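Local coordinates for protein luciferase-like monooxygenase (Streptomyces bottropensis, PDB 4US5) that probably acts as a monooxygenase, using molecular oxygen to oxidise a substrate, as other bacterial luciferase-like enzymes do, at residues Ser28-Ala32 against Leu62-Ile66; Pro87-Ala91 against Leu144-Leu148; Val227-Glu231 against Ser325-Leu329; Arg238-Thr242 against Pro259-Val265. All coordinates share one frame; numbering follows the deposited sequence.

Contact 1. Residues Ser28-Ala32 against Leu62-Ile66; sequences SIELA and LIARI
Helix 21-38 and helix 59-68 meet in a buried, apolar helix-helix contact on the outside of the barrel, where Ile29 lies against Arg65 and Ile66. The short axes of the two segments pass 10.6 Å apart at a crossing angle of -46°, and side chains fill that distance without a hydrogen bond. The tightest point is Ala32 CB against Ile66 CG2 at 3.5 Å, closer than usual for two carbons. Ile66 CG1 also meets Ile29 CG1 at 4.1 Å, and Leu62 CD2 rests on Ser28 CB at 3.8 Å. These are the first two helices of a TIM-barrel (beta/alpha) array, joined through strand 42-45, whose Phe43 touches both Ala32 and Ile66. Ile29 runs out with CD1 over the centre of one face of the Arg65 guanidinium, 3.7 Å from CZ. The bend at chi2 (58°) folds the rest of the arginine back across this methyl group; Arg65 CG itself, set by chi1, lies 3.8 Å from Ile29 CD1. The Ser28 hydroxyl turns to Glu11, while Arg65 NH1 bonds Tyr101 of the second subunit. With an alanine in place of Arg65, Ile29 CD1 would probably lose the flat group it rests on and Glu69 its salt-bridge mate.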
# COMPACT_ATOMS: atom_id res chain seq x y z
N SER B 28 -7.77 1.74 -14.34
CA SER B 28 -6.29 1.71 -14.24
C SER B 28 -5.79 0.34 -14.38
O SER B 28 -4.83 0.06 -15.11
CB SER B 28 -5.81 2.27 -12.89
OG SER B 28 -6.10 3.64 -12.80
N ILE B 29 -6.47 -0.58 -13.72
CA ILE B 29 -6.11 -1.99 -13.83
C ILE B 29 -6.26 -2.54 -15.25
O ILE B 29 -5.36 -3.23 -15.76
CB ILE B 29 -6.97 -2.82 -12.84
CG1 ILE B 29 -6.63 -2.41 -11.41
CG2 ILE B 29 -6.74 -4.31 -13.02
CD1 ILE B 29 -7.63 -2.89 -10.36
N GLU B 30 -7.37 -2.19 -15.89
CA GLU B 30 -7.61 -2.58 -17.26
C GLU B 30 -6.54 -2.04 -18.22
O GLU B 30 -6.00 -2.77 -19.08
CB GLU B 30 -8.97 -2.06 -17.73
CG GLU B 30 -9.37 -2.70 -19.05
CD GLU B 30 -10.77 -2.32 -19.54
OE1 GLU B 30 -11.39 -1.36 -18.98
OE2 GLU B 30 -11.22 -3.00 -20.52
N LEU B 31 -6.17 -0.79 -18.02
CA LEU B 31 -5.12 -0.19 -18.84
C LEU B 31 -3.78 -0.85 -18.60
O LEU B 31 -3.03 -1.11 -19.55
CB LEU B 31 -5.04 1.31 -18.62
CG LEU B 31 -3.96 2.05 -19.38
CD1 LEU B 31 -4.12 1.89 -20.88
CD2 LEU B 31 -3.95 3.52 -18.98
N ALA B 32 -3.47 -1.17 -17.35
CA ALA B 32 -2.23 -1.84 -17.04
C ALA B 32 -2.13 -3.25 -17.67
O ALA B 32 -1.10 -3.62 -18.17
CB ALA B 32 -2.04 -1.95 -15.54
N LEU B 62 -2.39 0.92 -5.29
CA LEU B 62 -2.68 0.51 -6.65
C LEU B 62 -1.51 -0.29 -7.29
O LEU B 62 -1.74 -1.22 -8.03
CB LEU B 62 -3.04 1.74 -7.51
CG LEU B 62 -3.79 1.47 -8.80
CD1 LEU B 62 -5.08 0.72 -8.60
CD2 LEU B 62 -4.06 2.74 -9.60
N ILE B 63 -0.27 0.05 -6.94
CA ILE B 63 0.89 -0.71 -7.36
C ILE B 63 0.80 -2.15 -6.87
O ILE B 63 1.01 -3.12 -7.64
CB ILE B 63 2.21 -0.05 -6.91
CG1 ILE B 63 2.36 1.30 -7.61
CG2 ILE B 63 3.38 -0.96 -7.20
CD1 ILE B 63 3.27 2.22 -6.88
N ALA B 64 0.46 -2.33 -5.62
CA ALA B 64 0.36 -3.67 -5.04
C ALA B 64 -0.66 -4.52 -5.81
O ALA B 64 -0.46 -5.73 -6.01
CB ALA B 64 -0.04 -3.54 -3.58
N ARG B 65 -1.75 -3.90 -6.23
CA ARG B 65 -2.76 -4.61 -7.00
C ARG B 65 -2.33 -4.86 -8.43
O ARG B 65 -2.45 -5.97 -8.94
CB ARG B 65 -4.07 -3.85 -6.96
CG ARG B 65 -5.17 -4.42 -7.87
CD ARG B 65 -5.50 -5.87 -7.53
NE ARG B 65 -6.61 -6.32 -8.35
CZ ARG B 65 -7.87 -5.93 -8.23
NH1 ARG B 65 -8.26 -5.18 -7.22
NH2 ARG B 65 -8.78 -6.33 -9.13
N ILE B 66 -1.87 -3.81 -9.10
CA ILE B 66 -1.56 -3.92 -10.52
C ILE B 66 -0.41 -4.87 -10.80
O ILE B 66 -0.44 -5.58 -11.81
CB ILE B 66 -1.29 -2.52 -11.15
CG1 ILE B 66 -2.63 -1.77 -11.25
CG2 ILE B 66 -0.56 -2.65 -12.49
CD1 ILE B 66 -2.53 -0.34 -11.71

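Contact 2. Residues Pro87-Ala91 against Leu144-Leu148; sequences PLKVA and LRAYL
Leu88 CB sits over one face of the Tyr147 ring, 3.9 Å from its centroid and 20° off the ring normal, a CH-pi contact displaced toward the rim of the ring. Leu88 CD1 covers the same face farther toward CG, 4.0 Å from Tyr147 CD1. Next to this, Ala91 CB is enclosed by three side chains: Tyr147 CB and Leu144 CD1 each at 3.8 Å, and Leu148 CD2 at 4.0 Å. Torsions chi1 (174°) and chi2 (55°) of Leu144 together bring its CD1 between Ala91 CB and Pro87 O, 3.6 Å from the latter. Pro87 CB packs on Leu144 CB at 4.2 Å. Further out, Leu144 touches Leu107 and Ile109 of strand 105-110 and Leu168 of strand 167-172, and Val90 touches Leu107, so both helices lie against the strands, in the outer layer of the barrel. Ala122 of the second subunit packs on both Leu88 and Tyr147. Replacing Tyr147 by an alanine is likely to strip the cover from Leu88 CB and open a gap beside Ala122 of that subunit. With no hydrogen bond between the segments, the fit rests on van der Waals packing round Ala91 and on the CH-pi contact at the ring face.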
# COMPACT_ATOMS: atom_id res chain seq x y z
N PRO B 87 11.45 8.73 5.04
CA PRO B 87 12.12 7.89 4.07
C PRO B 87 12.21 6.41 4.46
O PRO B 87 12.21 5.56 3.59
CB PRO B 87 13.51 8.52 3.94
CG PRO B 87 13.27 9.96 4.28
CD PRO B 87 12.27 9.91 5.39
N LEU B 88 12.22 6.09 5.75
CA LEU B 88 12.22 4.71 6.18
C LEU B 88 10.89 4.03 5.85
O LEU B 88 10.86 2.90 5.39
CB LEU B 88 12.49 4.60 7.66
CG LEU B 88 12.38 3.19 8.24
CD1 LEU B 88 13.31 2.21 7.54
CD2 LEU B 88 12.65 3.24 9.72
N LYS B 89 9.81 4.72 6.13
CA LYS B 89 8.48 4.20 5.78
C LYS B 89 8.39 3.91 4.30
O LYS B 89 7.94 2.85 3.90
CB LYS B 89 7.40 5.17 6.20
CG LYS B 89 5.99 4.80 5.75
CD LYS B 89 5.58 3.40 6.17
CE LYS B 89 4.11 3.15 5.81
NZ LYS B 89 3.65 1.80 6.23
N VAL B 90 8.78 4.86 3.47
CA VAL B 90 8.76 4.62 2.04
C VAL B 90 9.61 3.40 1.63
O VAL B 90 9.19 2.59 0.80
CB VAL B 90 9.17 5.89 1.27
CG1 VAL B 90 9.26 5.63 -0.24
CG2 VAL B 90 8.17 7.00 1.53
N ALA B 91 10.81 3.31 2.19
CA ALA B 91 11.69 2.19 1.93
C ALA B 91 11.03 0.86 2.30
O ALA B 91 11.08 -0.09 1.54
CB ALA B 91 13.01 2.36 2.69
N LEU B 144 16.65 7.84 1.80
CA LEU B 144 15.92 6.71 1.21
C LEU B 144 16.90 5.72 0.61
O LEU B 144 16.79 4.53 0.81
CB LEU B 144 14.94 7.22 0.16
CG LEU B 144 14.18 6.20 -0.66
CD1 LEU B 144 13.44 5.22 0.24
CD2 LEU B 144 13.21 6.94 -1.57
N ARG B 145 17.83 6.23 -0.20
CA ARG B 145 18.82 5.36 -0.86
C ARG B 145 19.64 4.59 0.19
O ARG B 145 19.89 3.41 0.02
CB ARG B 145 19.70 6.23 -1.80
CG ARG B 145 20.61 5.58 -2.79
CD ARG B 145 21.40 6.69 -3.50
NE ARG B 145 21.32 6.62 -4.95
CZ ARG B 145 21.80 7.56 -5.76
NH1 ARG B 145 22.37 8.64 -5.28
NH2 ARG B 145 21.71 7.39 -7.07
N ALA B 146 19.96 5.24 1.31
CA ALA B 146 20.68 4.60 2.40
C ALA B 146 19.84 3.52 3.07
O ALA B 146 20.33 2.44 3.38
CB ALA B 146 21.13 5.63 3.43
N TYR B 147 18.55 3.78 3.27
CA TYR B 147 17.69 2.75 3.86
C TYR B 147 17.54 1.55 2.94
O TYR B 147 17.41 0.42 3.39
CB TYR B 147 16.33 3.31 4.22
CG TYR B 147 16.32 4.19 5.45
CD1 TYR B 147 16.87 3.76 6.64
CD2 TYR B 147 15.70 5.41 5.42
CE1 TYR B 147 16.80 4.54 7.78
CE2 TYR B 147 15.64 6.21 6.53
CZ TYR B 147 16.20 5.77 7.70
OH TYR B 147 16.12 6.55 8.79
N LEU B 148 17.58 1.79 1.64
CA LEU B 148 17.50 0.72 0.66
C LEU B 148 18.84 -0.05 0.48
O LEU B 148 18.89 -1.01 -0.26
CB LEU B 148 17.01 1.26 -0.70
CG LEU B 148 15.54 1.72 -0.67
CD1 LEU B 148 15.20 2.47 -1.94
CD2 LEU B 148 14.61 0.52 -0.50

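Contact 3. Residues Val227-Glu231 against Ser325-Leu329; sequences VCCAE and SYRLL
Val227 and Leu329 meet tip to tip at the apolar centre, Val227 CG1 lying 3.8 Å from Leu329 CD1. The valine CG1 is carried opposite its own backbone N (chi1 -179°), which directs that methyl group at the helix. Beside this pair Cys229 CB faces Leu329 CG at 4.2 Å, while Cys229 SG rests on Leu328 CB at 3.9 Å. Val294 of helix 291-305 touches both Cys229 and Leu329 and so adjoins the same apolar cluster. Leu328 spreads its two branches over the loop just past the strand's end: CD1 lies against the backbone of Ala230, 3.5 Å from its C atom, and CD2 meets the bent side chain of Glu231, whose path crosses that of the leucine at about a right angle. The strand 227-229 and the helix segment pass at 85°, with their short axes 7.9 Å apart. Strand 221-229 belongs to the parallel barrel sheet and pairs with strands 286-289 and 309-313, so helix 319-332, the last helix of the chain, packs here across the outside of a barrel expected for a luciferase-like TIM-barrel fold. The polar edge is made by Ser325. Ser325 OG accepts a hydrogen bond from Cys229 N, 3.0 Å long with an N-H...O angle of 156°, and a water links the same OG to Val227 O. The hydroxyl takes the Cys229 amide directly, and the water it holds donates to the Val227 carbonyl, giving this otherwise apolar seam a directional bond that ties the helix to one point of the strand.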
# COMPACT_ATOMS: atom_id res chain seq x y z
N VAL B 227 -0.51 12.32 -24.41
CA VAL B 227 -0.81 12.01 -25.78
C VAL B 227 -2.28 11.68 -25.91
O VAL B 227 -2.85 10.98 -25.07
CB VAL B 227 -0.01 10.80 -26.28
CG1 VAL B 227 -0.31 10.49 -27.74
CG2 VAL B 227 1.47 11.01 -26.04
N CYS B 228 -2.89 12.21 -26.96
CA CYS B 228 -4.26 11.90 -27.31
C CYS B 228 -4.28 11.44 -28.77
O CYS B 228 -4.21 12.27 -29.70
CB CYS B 228 -5.12 13.15 -27.10
SG CYS B 228 -6.86 12.90 -27.41
N CYS B 229 -4.29 10.12 -28.97
CA CYS B 229 -4.17 9.52 -30.29
C CYS B 229 -5.49 8.82 -30.69
O CYS B 229 -6.16 8.18 -29.87
CB CYS B 229 -3.01 8.54 -30.31
SG CYS B 229 -2.73 7.76 -31.91
N ALA B 230 -5.89 9.00 -31.94
CA ALA B 230 -7.06 8.30 -32.49
C ALA B 230 -6.76 8.03 -33.96
O ALA B 230 -5.73 8.45 -34.46
CB ALA B 230 -8.30 9.11 -32.36
N GLU B 231 -7.64 7.27 -34.61
CA GLU B 231 -7.32 6.76 -35.95
C GLU B 231 -7.08 7.90 -36.94
O GLU B 231 -6.28 7.75 -37.83
CB GLU B 231 -8.41 5.82 -36.43
CG GLU B 231 -8.02 5.04 -37.68
CD GLU B 231 -6.96 3.94 -37.41
OE1 GLU B 231 -7.35 2.90 -36.82
OE2 GLU B 231 -5.76 4.11 -37.80
N SER B 325 -6.34 4.81 -27.79
CA SER B 325 -5.16 5.67 -27.89
C SER B 325 -3.89 4.88 -27.60
O SER B 325 -2.94 4.90 -28.39
CB SER B 325 -5.31 6.91 -26.98
OG SER B 325 -4.20 7.80 -27.13
N TYR B 326 -3.89 4.10 -26.51
CA TYR B 326 -2.74 3.34 -26.16
C TYR B 326 -2.45 2.18 -27.12
O TYR B 326 -1.30 1.82 -27.32
CB TYR B 326 -2.81 2.85 -24.67
CG TYR B 326 -2.55 3.95 -23.68
CD1 TYR B 326 -3.57 4.74 -23.21
CD2 TYR B 326 -1.26 4.20 -23.19
CE1 TYR B 326 -3.34 5.77 -22.29
CE2 TYR B 326 -1.03 5.23 -22.27
CZ TYR B 326 -2.07 6.01 -21.84
OH TYR B 326 -1.84 7.01 -20.87
N ARG B 327 -3.51 1.54 -27.64
CA ARG B 327 -3.37 0.49 -28.65
C ARG B 327 -2.74 1.04 -29.93
O ARG B 327 -1.81 0.46 -30.46
CB ARG B 327 -4.74 -0.07 -29.02
CG ARG B 327 -5.24 -1.11 -28.09
CD ARG B 327 -6.20 -2.05 -28.83
NE ARG B 327 -7.03 -2.76 -27.91
CZ ARG B 327 -6.72 -3.96 -27.42
NH1 ARG B 327 -5.59 -4.56 -27.80
NH2 ARG B 327 -7.53 -4.55 -26.54
N LEU B 328 -3.23 2.16 -30.38
CA LEU B 328 -2.72 2.79 -31.62
C LEU B 328 -1.28 3.22 -31.47
O LEU B 328 -0.45 3.04 -32.38
CB LEU B 328 -3.58 3.98 -32.02
CG LEU B 328 -4.99 3.69 -32.48
CD1 LEU B 328 -5.77 4.99 -32.57
CD2 LEU B 328 -5.01 2.94 -33.83
N LEU B 329 -0.92 3.71 -30.28
CA LEU B 329 0.47 4.08 -30.01
C LEU B 329 1.43 2.88 -30.02
O LEU B 329 2.54 2.97 -30.55
CB LEU B 329 0.60 4.82 -28.66
CG LEU B 329 0.14 6.25 -28.61
CD1 LEU B 329 0.07 6.74 -27.15
CD2 LEU B 329 1.09 7.11 -29.43
O HOH W 1 -2.73 8.11 -24.87

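Contact 4. Residues Arg238-Thr242 against Pro259-Val265; sequences RVYAT and PPADLAV
Arg238, the first residue of the segment, grips Asp262 side-on with two nitrogens in a salt bridge. Arg238 NE bonds Asp262 OD1 at 2.8 Å, and Arg238 NH2 reaches Asp262 OD2 at 3.3 Å, a longer but nearly straight bond of 174°. The carboxylate lies at the edge of the guanidinium, but the two planes are turned 57° apart, so both oxygens are met from above the carboxylate plane. Ala261 CB covers the centre of one guanidinium face, 4.0 Å from Arg238 CZ. The extended chain from CG to NE carries the charge out past Val265, and Glu235 takes NH1 in a second salt bridge. Val239 turns to the opposite side, toward Cys228 of strand 221-229. Ala241 then enters the interface: its CB meets Val265 CG2 at 3.6 Å and Ala264 CB at 3.7 Å, and the small alanines on both helices let the backbones come close. Thr242 closes the contact with a hydrogen bond from OG1 to Pro259 O at 2.7 Å, its hydroxyl facing the loop that leads, through Pro260 at the N-cap, into helix 261-268. With axes 7.3 Å apart and crossing at 84°, this is a close, nearly perpendicular packing of helix 261-268, probably an extra to the basic beta-alpha repeat, onto helix 233-251, which follows strand 221-229 on the outer layer of the TIM barrel.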
# COMPACT_ATOMS: atom_id res chain seq x y z
N ARG B 238 -11.49 15.50 -31.46
CA ARG B 238 -12.71 15.31 -30.69
C ARG B 238 -12.37 14.78 -29.26
O ARG B 238 -12.83 15.33 -28.26
CB ARG B 238 -13.64 14.33 -31.38
CG ARG B 238 -14.87 13.92 -30.56
CD ARG B 238 -15.68 12.81 -31.22
NE ARG B 238 -16.60 12.23 -30.23
CZ ARG B 238 -16.32 11.26 -29.37
NH1 ARG B 238 -15.18 10.59 -29.43
NH2 ARG B 238 -17.24 10.88 -28.49
N VAL B 239 -11.56 13.74 -29.20
CA VAL B 239 -11.16 13.14 -27.89
C VAL B 239 -10.38 14.20 -27.03
O VAL B 239 -10.57 14.30 -25.81
CB VAL B 239 -10.34 11.84 -28.09
CG1 VAL B 239 -9.90 11.26 -26.74
CG2 VAL B 239 -11.16 10.81 -28.85
N TYR B 240 -9.58 15.03 -27.69
CA TYR B 240 -8.78 16.08 -27.04
C TYR B 240 -9.61 17.23 -26.46
O TYR B 240 -9.16 17.92 -25.57
CB TYR B 240 -7.79 16.65 -28.08
CG TYR B 240 -6.87 17.72 -27.60
CD1 TYR B 240 -6.12 17.57 -26.43
CD2 TYR B 240 -6.67 18.88 -28.37
CE1 TYR B 240 -5.23 18.56 -26.02
CE2 TYR B 240 -5.76 19.85 -27.98
CZ TYR B 240 -5.05 19.69 -26.81
OH TYR B 240 -4.18 20.67 -26.42
N ALA B 241 -10.82 17.41 -26.96
CA ALA B 241 -11.67 18.50 -26.52
C ALA B 241 -11.95 18.47 -25.01
O ALA B 241 -12.04 19.51 -24.36
CB ALA B 241 -12.97 18.49 -27.30
N THR B 242 -12.10 17.27 -24.45
CA THR B 242 -12.17 17.08 -23.01
C THR B 242 -11.08 17.82 -22.27
O THR B 242 -11.34 18.57 -21.30
CB THR B 242 -12.06 15.57 -22.69
OG1 THR B 242 -13.24 14.92 -23.14
CG2 THR B 242 -11.83 15.28 -21.20
N PRO B 259 -14.76 16.41 -18.52
CA PRO B 259 -16.02 16.42 -19.28
C PRO B 259 -16.05 15.46 -20.50
O PRO B 259 -15.00 15.15 -21.10
CB PRO B 259 -16.12 17.86 -19.76
CG PRO B 259 -14.71 18.33 -19.87
CD PRO B 259 -13.95 17.62 -18.77
N PRO B 260 -17.26 15.05 -20.91
CA PRO B 260 -17.36 14.17 -22.09
C PRO B 260 -16.92 14.89 -23.35
O PRO B 260 -17.09 16.11 -23.45
CB PRO B 260 -18.84 13.77 -22.13
CG PRO B 260 -19.52 14.43 -20.99
CD PRO B 260 -18.56 15.34 -20.28
N ALA B 261 -16.39 14.13 -24.30
CA ALA B 261 -15.79 14.69 -25.50
C ALA B 261 -16.78 15.53 -26.32
O ALA B 261 -16.46 16.64 -26.74
CB ALA B 261 -15.20 13.57 -26.36
N ASP B 262 -17.95 14.98 -26.59
CA ASP B 262 -18.92 15.67 -27.49
C ASP B 262 -19.41 16.97 -26.89
O ASP B 262 -19.42 18.01 -27.56
CB ASP B 262 -20.06 14.73 -27.86
CG ASP B 262 -19.61 13.62 -28.80
OD1 ASP B 262 -18.76 13.88 -29.68
OD2 ASP B 262 -20.10 12.49 -28.66
N LEU B 263 -19.72 16.95 -25.61
CA LEU B 263 -20.04 18.18 -24.89
C LEU B 263 -18.89 19.17 -24.96
O LEU B 263 -19.09 20.38 -25.17
CB LEU B 263 -20.32 17.86 -23.43
CG LEU B 263 -20.75 19.01 -22.48
CD1 LEU B 263 -21.54 18.49 -21.28
CD2 LEU B 263 -19.56 19.82 -21.97
N ALA B 264 -17.67 18.68 -24.75
CA ALA B 264 -16.51 19.55 -24.80
C ALA B 264 -16.30 20.17 -26.19
O ALA B 264 -15.91 21.32 -26.29
CB ALA B 264 -15.24 18.79 -24.35
N VAL B 265 -16.53 19.40 -27.24
CA VAL B 265 -16.37 19.92 -28.60
C VAL B 265 -17.29 21.13 -28.78
O VAL B 265 -16.82 22.22 -29.18
CB VAL B 265 -16.68 18.85 -29.67
CG1 VAL B 265 -16.82 19.48 -31.08
CG2 VAL B 265 -15.59 17.80 -29.70

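In the fold
Contacts 1, 2 and 3 follow one another along the chain, and contact 4 is nested within the loop that contact 3 closes. Contact 2 lies on the opposite side of the chain's centre from contacts 3 and 4, with centres 37 and 42 Å away. Contacts 3 and 4 are neighbours, centres 15 Å apart: strand 221-229 leads into helix 233-251, and Cys228 packs on Val239 and Tyr240. Contact 1, its centre 24 Å from contact 2 and 20 Å from contact 3, touches the latter through Leu31 on Tyr326, bringing the first and last barrel helices together. The side of contacts 1 and 2 takes part in the dimer interface, whereas contacts 3 and 4 pack elements within one chain.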